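Local coordinates for protein amphinase-2 (Rana pipiens, PDB 2P7S) that cleaves RNA as a cytotoxic endonuclease of the pancreatic ribonuclease family, acting on poly(U), poly(C) and the dinucleotides CpA and UpA, at residues F24-T29 and T77-P82; G39-I44 and C85-S90. All coordinates share one frame; numbering follows the deposited sequence.

Interaction 1 of 2, residues F24-T29 and T77-P82. With NAG (2-acetamido-2-deoxy-beta-D-glucopyranose), chain B.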
ATOM      1  N   PHE A  24       6.092  12.568  -3.325  1.00 31.92           N
ATOM      2  CA  PHE A  24       6.535  11.197  -3.152  1.00 29.58           C
ATOM      3  C   PHE A  24       7.638  10.862  -4.142  1.00 27.69           C
ATOM      4  O   PHE A  24       7.564  11.217  -5.318  1.00 27.73           O
ATOM      5  CB  PHE A  24       5.372  10.216  -3.337  1.00 29.73           C
ATOM      6  CG  PHE A  24       5.668   8.840  -2.816  1.00 27.00           C
ATOM      7  CD1 PHE A  24       5.535   8.554  -1.460  1.00 28.55           C
ATOM      8  CD2 PHE A  24       6.135   7.846  -3.670  1.00 27.02           C
ATOM      9  CE1 PHE A  24       5.869   7.290  -0.955  1.00 26.13           C
ATOM     10  CE2 PHE A  24       6.473   6.587  -3.182  1.00 23.99           C
ATOM     11  CZ  PHE A  24       6.340   6.307  -1.822  1.00 25.99           C
ATOM     12  N   ASN A  25       8.658  10.166  -3.655  1.00 26.94           N
ATOM     13  CA  ASN A  25       9.778   9.776  -4.498  1.00 25.45           C
ATOM     14  C   ASN A  25      10.114   8.321  -4.251  1.00 24.76           C
ATOM     15  O   ASN A  25      10.614   7.958  -3.184  1.00 24.33           O
ATOM     16  CB  ASN A  25      11.008  10.640  -4.196  1.00 27.05           C
ATOM     17  CG  ASN A  25      12.139  10.400  -5.179  1.00 28.81           C
ATOM     18  OD1 ASN A  25      12.375   9.271  -5.602  1.00 31.13           O
ATOM     19  ND2 ASN A  25      12.855  11.458  -5.533  1.00 28.39           N
ATOM     20  N   CYS A  26       9.835   7.483  -5.241  1.00 23.27           N
ATOM     21  CA  CYS A  26      10.122   6.062  -5.123  1.00 22.76           C
ATOM     22  C   CYS A  26      11.578   5.776  -4.757  1.00 24.01           C
ATOM     23  O   CYS A  26      11.860   4.909  -3.929  1.00 23.27           O
ATOM     24  CB  CYS A  26       9.798   5.351  -6.435  1.00 24.71           C
ATOM     25  SG  CYS A  26       8.018   5.146  -6.778  1.00 24.55           S
ATOM     26  N   ASN A  27      12.506   6.490  -5.383  1.00 22.97           N
ATOM     27  CA  ASN A  27      13.922   6.259  -5.112  1.00 24.99           C
ATOM     28  C   ASN A  27      14.283   6.490  -3.661  1.00 25.23           C
ATOM     29  O   ASN A  27      15.214   5.875  -3.140  1.00 27.37           O
ATOM     30  CB  ASN A  27      14.783   7.133  -6.020  1.00 26.52           C
ATOM     31  CG  ASN A  27      14.494   6.890  -7.471  1.00 28.23           C
ATOM     32  OD1 ASN A  27      14.252   5.747  -7.866  1.00 30.51           O
ATOM     33  ND2 ASN A  27      14.513   7.948  -8.275  1.00 30.71           N
ATOM     34  N   ARG A  28      13.535   7.368  -3.006  1.00 25.62           N
ATOM     35  CA  ARG A  28      13.762   7.677  -1.601  1.00 26.24           C
ATOM     36  C   ARG A  28      13.110   6.651  -0.671  1.00 26.66           C
ATOM     37  O   ARG A  28      13.780   6.006   0.130  1.00 26.56           O
ATOM     38  CB  ARG A  28      13.197   9.063  -1.268  1.00 26.21           C
ATOM     39  CG  ARG A  28      13.241   9.411   0.220  1.00 29.13           C
ATOM     40  CD  ARG A  28      12.263  10.531   0.580  1.00 29.34           C
ATOM     41  NE  ARG A  28      12.584  11.807  -0.063  1.00 33.08           N
ATOM     42  CZ  ARG A  28      11.709  12.543  -0.750  1.00 34.19           C
ATOM     43  NH1 ARG A  28      10.456  12.133  -0.892  1.00 34.60           N
ATOM     44  NH2 ARG A  28      12.082  13.697  -1.288  1.00 35.92           N
ATOM     45  N   THR A  29      11.797   6.500  -0.800  1.00 26.52           N
ATOM     46  CA  THR A  29      11.036   5.612   0.067  1.00 26.17           C
ATOM     47  C   THR A  29      11.263   4.111  -0.112  1.00 26.97           C
ATOM     48  O   THR A  29      11.284   3.372   0.876  1.00 26.93           O
ATOM     49  CB  THR A  29       9.537   5.939  -0.041  1.00 27.71           C
ATOM     50  OG1 THR A  29       9.359   7.351   0.138  1.00 26.72           O
ATOM     51  CG2 THR A  29       8.748   5.202   1.031  1.00 27.73           C
ATOM     52  N   THR A  77       0.391   5.298  -5.805  1.00 25.70           N
ATOM     53  CA  THR A  77       1.687   5.417  -6.457  1.00 24.33           C
ATOM     54  C   THR A  77       2.329   4.038  -6.462  1.00 23.34           C
ATOM     55  O   THR A  77       2.487   3.406  -5.417  1.00 19.52           O
ATOM     56  CB  THR A  77       2.620   6.383  -5.721  1.00 24.08           C
ATOM     57  OG1 THR A  77       2.132   7.717  -5.871  1.00 23.88           O
ATOM     58  CG2 THR A  77       4.035   6.293  -6.281  1.00 25.60           C
ATOM     59  N   THR A  78       2.687   3.560  -7.644  1.00 23.23           N
ATOM     60  CA  THR A  78       3.320   2.261  -7.745  1.00 21.80           C
ATOM     61  C   THR A  78       4.773   2.455  -8.165  1.00 20.86           C
ATOM     62  O   THR A  78       5.052   3.151  -9.136  1.00 22.11           O
ATOM     63  CB  THR A  78       2.575   1.367  -8.775  1.00 22.66           C
ATOM     64  OG1 THR A  78       1.265   1.065  -8.276  1.00 23.64           O
ATOM     65  CG2 THR A  78       3.331   0.069  -9.008  1.00 23.65           C
ATOM     66  N   CYS A  79       5.688   1.875  -7.394  1.00 20.23           N
ATOM     67  CA  CYS A  79       7.120   1.946  -7.686  1.00 22.06           C
ATOM     68  C   CYS A  79       7.513   0.597  -8.281  1.00 22.08           C
ATOM     69  O   CYS A  79       7.273  -0.444  -7.664  1.00 20.83           O
ATOM     70  CB  CYS A  79       7.913   2.164  -6.403  1.00 22.19           C
ATOM     71  SG  CYS A  79       7.460   3.671  -5.492  1.00 21.93           S
ATOM     72  N   LYS A  80       8.133   0.605  -9.457  1.00 22.10           N
ATOM     73  CA  LYS A  80       8.504  -0.660 -10.084  1.00 22.73           C
ATOM     74  C   LYS A  80       9.695  -0.562 -11.036  1.00 23.85           C
ATOM     75  O   LYS A  80      10.269   0.515 -11.240  1.00 21.74           O
ATOM     76  CB  LYS A  80       7.305  -1.205 -10.859  1.00 24.57           C
ATOM     77  CG  LYS A  80       6.907  -0.330 -12.040  1.00 24.86           C
ATOM     78  CD  LYS A  80       5.729  -0.929 -12.782  1.00 30.21           C
ATOM     79  CE  LYS A  80       5.420  -0.157 -14.049  1.00 33.75           C
ATOM     80  NZ  LYS A  80       4.312  -0.800 -14.808  1.00 37.87           N
ATOM     81  N   ASN A  81      10.049  -1.709 -11.608  1.00 23.79           N
ATOM     82  CA  ASN A  81      11.137  -1.820 -12.575  1.00 24.65           C
ATOM     83  C   ASN A  81      12.439  -1.159 -12.143  1.00 26.16           C
ATOM     84  O   ASN A  81      13.013  -0.346 -12.877  1.00 27.06           O
ATOM     85  CB  ASN A  81      10.687  -1.245 -13.919  1.00 25.03           C
ATOM     86  CG  ASN A  81       9.413  -1.893 -14.423  1.00 25.75           C
ATOM     87  OD1 ASN A  81       8.986  -2.922 -13.895  1.00 30.45           O
ATOM     88  ND2 ASN A  81       8.801  -1.304 -15.443  1.00 26.52           N
ATOM     89  N   PRO A  82      12.937  -1.509 -10.951  1.00 26.45           N
ATOM     90  CA  PRO A  82      14.185  -0.899 -10.495  1.00 26.30           C
ATOM     91  C   PRO A  82      15.398  -1.295 -11.335  1.00 29.02           C
ATOM     92  O   PRO A  82      15.456  -2.386 -11.907  1.00 28.29           O
ATOM     93  CB  PRO A  82      14.301  -1.400  -9.060  1.00 28.50           C
ATOM     94  CG  PRO A  82      13.701  -2.784  -9.157  1.00 28.57           C
ATOM     95  CD  PRO A  82      12.466  -2.528  -9.992  1.00 27.04           C
TER
HETATM   96  C1  NAG B   1      14.070   7.820  -9.650  1.00 32.30           C
HETATM   97  C2  NAG B   1      13.558   9.174 -10.160  1.00 33.20           C
HETATM   98  C3  NAG B   1      13.121   9.041 -11.620  1.00 34.81           C
HETATM   99  C4  NAG B   1      14.295   8.515 -12.443  1.00 34.33           C
HETATM  100  C5  NAG B   1      14.733   7.162 -11.866  1.00 33.55           C
HETATM  101  C6  NAG B   1      15.906   6.534 -12.611  1.00 33.30           C
HETATM  102  C7  NAG B   1      12.307  10.903  -9.036  1.00 34.95           C
HETATM  103  C8  NAG B   1      11.093  11.286  -8.205  1.00 37.98           C
HETATM  104  N2  NAG B   1      12.443   9.617  -9.344  1.00 36.29           N
HETATM  105  O3  NAG B   1      12.697  10.300 -12.121  1.00 33.89           O
HETATM  106  O4  NAG B   1      13.902   8.370 -13.822  1.00 38.85           O
HETATM  107  O5  NAG B   1      15.134   7.327 -10.486  1.00 31.87           O
HETATM  108  O6  NAG B   1      17.063   7.352 -12.531  1.00 35.93           O
HETATM  109  O7  NAG B   1      13.106  11.770  -9.394  1.00 37.48           O
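A disulfide of the pancreatic ribonuclease fold fastens the start of the short helix 26-29 to strand 74-83: Cys26 SG and Cys79 SG are joined at 2.0 Å, with a torsion of -84° about the S-S bond. Phe24 packs beside this bridge. Its ring carbon CE2 lies 3.8 Å from Cys79 SG, which sits in the ring plane at the edge as a sulfur-aromatic contact, while Thr77 CG2 comes obliquely to Phe24 CD2 at 3.7 Å. With CG2 anti to the backbone N (about 170°), the methyl of Thr77 meets the ring, while Thr77 OG1 hydrogen-bonds to His49 NE2. Asn25 occupies the N-cap, its OD1 accepting weak bonds from Asn27 N (2.8 Å) and Arg28 N. The same amide lies against the glycan: Asn25 ND2 is 3.2 Å from methyl C8 of the NAG linked through C1 to Asn27 ND2. Were an alanine here instead, Asn27 N would probably lose its weak side-chain acceptor, Arg28 N would keep only the backbone Asn25 O, and a gap would open beside the sugar's methyl. Asn27 OD1 hydrogen-bonds to Tyr87 N of strand 86-101. A capped short helix, cross-linked to a sheet strand, fits the ribonuclease A fold.

Interaction 2 of 2, residues G39-I44 and C85-S90. With NAG (2-acetamido-2-deoxy-beta-D-glucopyranose), chain B.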
ATOM      1  N   GLY A  39      12.412  -5.251   3.564  1.00 45.37           N
ATOM      2  CA  GLY A  39      13.710  -4.956   2.980  1.00 43.64           C
ATOM      3  C   GLY A  39      13.672  -3.823   1.968  1.00 42.35           C
ATOM      4  O   GLY A  39      12.628  -3.545   1.381  1.00 41.20           O
ATOM      5  N   GLN A  40      14.810  -3.162   1.766  1.00 41.71           N
ATOM      6  CA  GLN A  40      14.889  -2.062   0.808  1.00 40.07           C
ATOM      7  C   GLN A  40      15.207  -2.546  -0.604  1.00 38.04           C
ATOM      8  O   GLN A  40      15.658  -3.672  -0.805  1.00 36.67           O
ATOM      9  CB  GLN A  40      15.955  -1.043   1.227  1.00 41.42           C
ATOM     10  CG  GLN A  40      15.621  -0.238   2.473  1.00 42.95           C
ATOM     11  CD  GLN A  40      16.296  -0.777   3.715  1.00 44.21           C
ATOM     12  OE1 GLN A  40      17.525  -0.789   3.810  1.00 45.21           O
ATOM     13  NE2 GLN A  40      15.497  -1.228   4.677  1.00 44.19           N
ATOM     14  N   CYS A  41      14.958  -1.675  -1.577  1.00 36.60           N
ATOM     15  CA  CYS A  41      15.218  -1.964  -2.982  1.00 36.62           C
ATOM     16  C   CYS A  41      14.457  -3.178  -3.514  1.00 36.24           C
ATOM     17  O   CYS A  41      14.992  -3.963  -4.292  1.00 36.85           O
ATOM     18  CB  CYS A  41      16.724  -2.160  -3.202  1.00 36.85           C
ATOM     19  SG  CYS A  41      17.229  -2.278  -4.948  1.00 38.85           S
ATOM     20  N   LYS A  42      13.206  -3.332  -3.099  1.00 35.13           N
ATOM     21  CA  LYS A  42      12.391  -4.446  -3.571  1.00 33.77           C
ATOM     22  C   LYS A  42      11.902  -4.153  -4.989  1.00 33.59           C
ATOM     23  O   LYS A  42      11.785  -2.991  -5.388  1.00 32.32           O
ATOM     24  CB  LYS A  42      11.208  -4.670  -2.623  1.00 36.75           C
ATOM     25  CG  LYS A  42      11.624  -5.233  -1.272  1.00 40.00           C
ATOM     26  CD  LYS A  42      12.246  -6.616  -1.436  1.00 44.02           C
ATOM     27  CE  LYS A  42      12.934  -7.079  -0.166  1.00 47.70           C
ATOM     28  NZ  LYS A  42      13.515  -8.451  -0.299  1.00 50.99           N
ATOM     29  N   PRO A  43      11.602  -5.201  -5.772  1.00 32.67           N
ATOM     30  CA  PRO A  43      11.133  -5.019  -7.151  1.00 30.95           C
ATOM     31  C   PRO A  43       9.866  -4.189  -7.363  1.00 29.76           C
ATOM     32  O   PRO A  43       9.764  -3.448  -8.347  1.00 28.22           O
ATOM     33  CB  PRO A  43      10.985  -6.458  -7.662  1.00 32.52           C
ATOM     34  CG  PRO A  43      10.700  -7.230  -6.421  1.00 34.63           C
ATOM     35  CD  PRO A  43      11.652  -6.632  -5.421  1.00 33.44           C
ATOM     36  N   ILE A  44       8.900  -4.293  -6.459  1.00 28.24           N
ATOM     37  CA  ILE A  44       7.673  -3.531  -6.647  1.00 26.46           C
ATOM     38  C   ILE A  44       6.838  -3.317  -5.389  1.00 25.25           C
ATOM     39  O   ILE A  44       6.793  -4.179  -4.502  1.00 24.93           O
ATOM     40  CB  ILE A  44       6.788  -4.209  -7.723  1.00 27.40           C
ATOM     41  CG1 ILE A  44       5.539  -3.366  -7.991  1.00 26.79           C
ATOM     42  CG2 ILE A  44       6.402  -5.622  -7.265  1.00 27.06           C
ATOM     43  CD1 ILE A  44       4.715  -3.851  -9.171  1.00 29.70           C
ATOM     44  N   CYS A  85      18.307  -0.091  -7.936  1.00 36.17           N
ATOM     45  CA  CYS A  85      17.431   0.521  -6.936  1.00 33.25           C
ATOM     46  C   CYS A  85      16.833   1.886  -7.270  1.00 31.71           C
ATOM     47  O   CYS A  85      16.454   2.638  -6.374  1.00 30.41           O
ATOM     48  CB  CYS A  85      18.143   0.576  -5.584  1.00 36.35           C
ATOM     49  SG  CYS A  85      18.838  -1.038  -5.095  1.00 38.46           S
ATOM     50  N   LYS A  86      16.755   2.203  -8.558  1.00 29.52           N
ATOM     51  CA  LYS A  86      16.147   3.447  -9.029  1.00 30.06           C
ATOM     52  C   LYS A  86      14.912   2.960  -9.791  1.00 29.54           C
ATOM     53  O   LYS A  86      15.006   2.066 -10.637  1.00 28.85           O
ATOM     54  CB  LYS A  86      17.107   4.211  -9.940  1.00 32.99           C
ATOM     55  CG  LYS A  86      18.323   4.782  -9.212  1.00 37.01           C
ATOM     56  CD  LYS A  86      17.919   5.915  -8.277  1.00 41.38           C
ATOM     57  CE  LYS A  86      19.132   6.621  -7.686  1.00 44.43           C
ATOM     58  NZ  LYS A  86      19.901   5.757  -6.742  1.00 48.86           N
ATOM     59  N   TYR A  87      13.762   3.559  -9.502  1.00 28.26           N
ATOM     60  CA  TYR A  87      12.496   3.105 -10.075  1.00 25.94           C
ATOM     61  C   TYR A  87      11.723   3.943 -11.079  1.00 26.83           C
ATOM     62  O   TYR A  87      11.941   5.143 -11.224  1.00 27.94           O
ATOM     63  CB  TYR A  87      11.509   2.830  -8.940  1.00 27.00           C
ATOM     64  CG  TYR A  87      11.971   1.876  -7.870  1.00 24.20           C
ATOM     65  CD1 TYR A  87      13.001   2.216  -6.991  1.00 25.64           C
ATOM     66  CD2 TYR A  87      11.352   0.636  -7.718  1.00 23.33           C
ATOM     67  CE1 TYR A  87      13.401   1.332  -5.983  1.00 25.29           C
ATOM     68  CE2 TYR A  87      11.740  -0.244  -6.724  1.00 24.29           C
ATOM     69  CZ  TYR A  87      12.760   0.104  -5.860  1.00 23.98           C
ATOM     70  OH  TYR A  87      13.124  -0.783  -4.877  1.00 26.93           O
ATOM     71  N   SER A  88      10.782   3.266 -11.743  1.00 23.75           N
ATOM     72  CA  SER A  88       9.845   3.897 -12.654  1.00 24.65           C
ATOM     73  C   SER A  88       8.685   4.165 -11.691  1.00 27.35           C
ATOM     74  O   SER A  88       8.418   3.354 -10.797  1.00 26.31           O
ATOM     75  CB  SER A  88       9.391   2.938 -13.759  1.00 27.32           C
ATOM     76  OG  SER A  88      10.396   2.807 -14.749  1.00 28.93           O
ATOM     77  N   GLN A  89       8.008   5.290 -11.869  1.00 26.57           N
ATOM     78  CA  GLN A  89       6.922   5.683 -10.980  1.00 30.24           C
ATOM     79  C   GLN A  89       5.655   5.993 -11.760  1.00 31.90           C
ATOM     80  O   GLN A  89       5.695   6.694 -12.775  1.00 30.65           O
ATOM     81  CB  GLN A  89       7.362   6.921 -10.188  1.00 30.85           C
ATOM     82  CG  GLN A  89       6.349   7.502  -9.219  1.00 33.42           C
ATOM     83  CD  GLN A  89       6.966   8.568  -8.312  1.00 33.72           C
ATOM     84  OE1 GLN A  89       8.165   8.536  -8.030  1.00 30.93           O
ATOM     85  NE2 GLN A  89       6.143   9.495  -7.833  1.00 31.81           N
ATOM     86  N   SER A  90       4.532   5.470 -11.280  1.00 29.93           N
ATOM     87  CA  SER A  90       3.251   5.714 -11.924  1.00 31.19           C
ATOM     88  C   SER A  90       2.205   5.967 -10.849  1.00 30.26           C
ATOM     89  O   SER A  90       2.252   5.382  -9.771  1.00 30.81           O
ATOM     90  CB  SER A  90       2.835   4.516 -12.782  1.00 29.99           C
ATOM     91  OG  SER A  90       2.436   3.429 -11.979  1.00 35.39           O
TER
HETATM   92  C1  NAG B   1      14.070   7.820  -9.650  1.00 32.30           C
HETATM   93  C2  NAG B   1      13.558   9.174 -10.160  1.00 33.20           C
HETATM   94  C3  NAG B   1      13.121   9.041 -11.620  1.00 34.81           C
HETATM   95  C4  NAG B   1      14.295   8.515 -12.443  1.00 34.33           C
HETATM   96  C5  NAG B   1      14.733   7.162 -11.866  1.00 33.55           C
HETATM   97  C6  NAG B   1      15.906   6.534 -12.611  1.00 33.30           C
HETATM   98  C7  NAG B   1      12.307  10.903  -9.036  1.00 34.95           C
HETATM   99  C8  NAG B   1      11.093  11.286  -8.205  1.00 37.98           C
HETATM  100  N2  NAG B   1      12.443   9.617  -9.344  1.00 36.29           N
HETATM  101  O3  NAG B   1      12.697  10.300 -12.121  1.00 33.89           O
HETATM  102  O4  NAG B   1      13.902   8.370 -13.822  1.00 38.85           O
HETATM  103  O5  NAG B   1      15.134   7.327 -10.486  1.00 31.87           O
HETATM  104  O6  NAG B   1      17.063   7.352 -12.531  1.00 35.93           O
HETATM  105  O7  NAG B   1      13.106  11.770  -9.394  1.00 37.48           O
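Tyr87 reaches across from strand 86-101 to the 39-44 loop, its ring edge-on to the loop backbone and its hydroxyl leading. Tyr87 OH donates to Lys42 O at 2.6 Å, a short bond with a C=O...O angle of 133° and the donor tilted 24° from the carbonyl plane. That oxygen lies near the ring plane, also 3.1 Å from Tyr87 CE2, and Pro43 O follows along the same edge at 4.1 Å from CE2. The ring therefore meets main chain, whereas the Lys42 and Pro43 side chains leave their backbone on the side away from the strand. One residue earlier in the loop, Cys41 SG forms a disulfide with Cys85 SG at 2.0 Å, its S-S torsion -92°. Covalent bridge and hydrogen bond thus hold adjoining loop residues. On the strand's other flank the glycan lies close, with Lys86 CB 3.7 Å from NAG O5 and Tyr87 O 3.5 Å from NAG C5. Lys42, Pro43 and Ile44 probably bind substrate, by analogy with related enzymes, so disulfide and tyrosine anchor the loop that probably forms part of the substrate site of a pancreatic-type ribonuclease.

In the fold
The centres of the two interactions are 5 Å apart, on the same side of the chain's centre. Their segments alternate along the chain, 24-29, 39-44, 77-82, 85-90, so the two disulfide-closed connections cross. Strands 74-83 and 86-101 are antiparallel neighbours in one mixed sheet; the first takes the bridge from helix 26-29, while that from the loop before strand 45-49 lands on Cys85, in the turn at the start of the second. Thr78 N and Ser90 O, 2.8 Å apart, probably form a backbone hydrogen bond between these strands. The NAG on Asn27 touches both interactions. Together they fasten the helix and the putative substrate-binding loop to the same strand pair and its connecting turn.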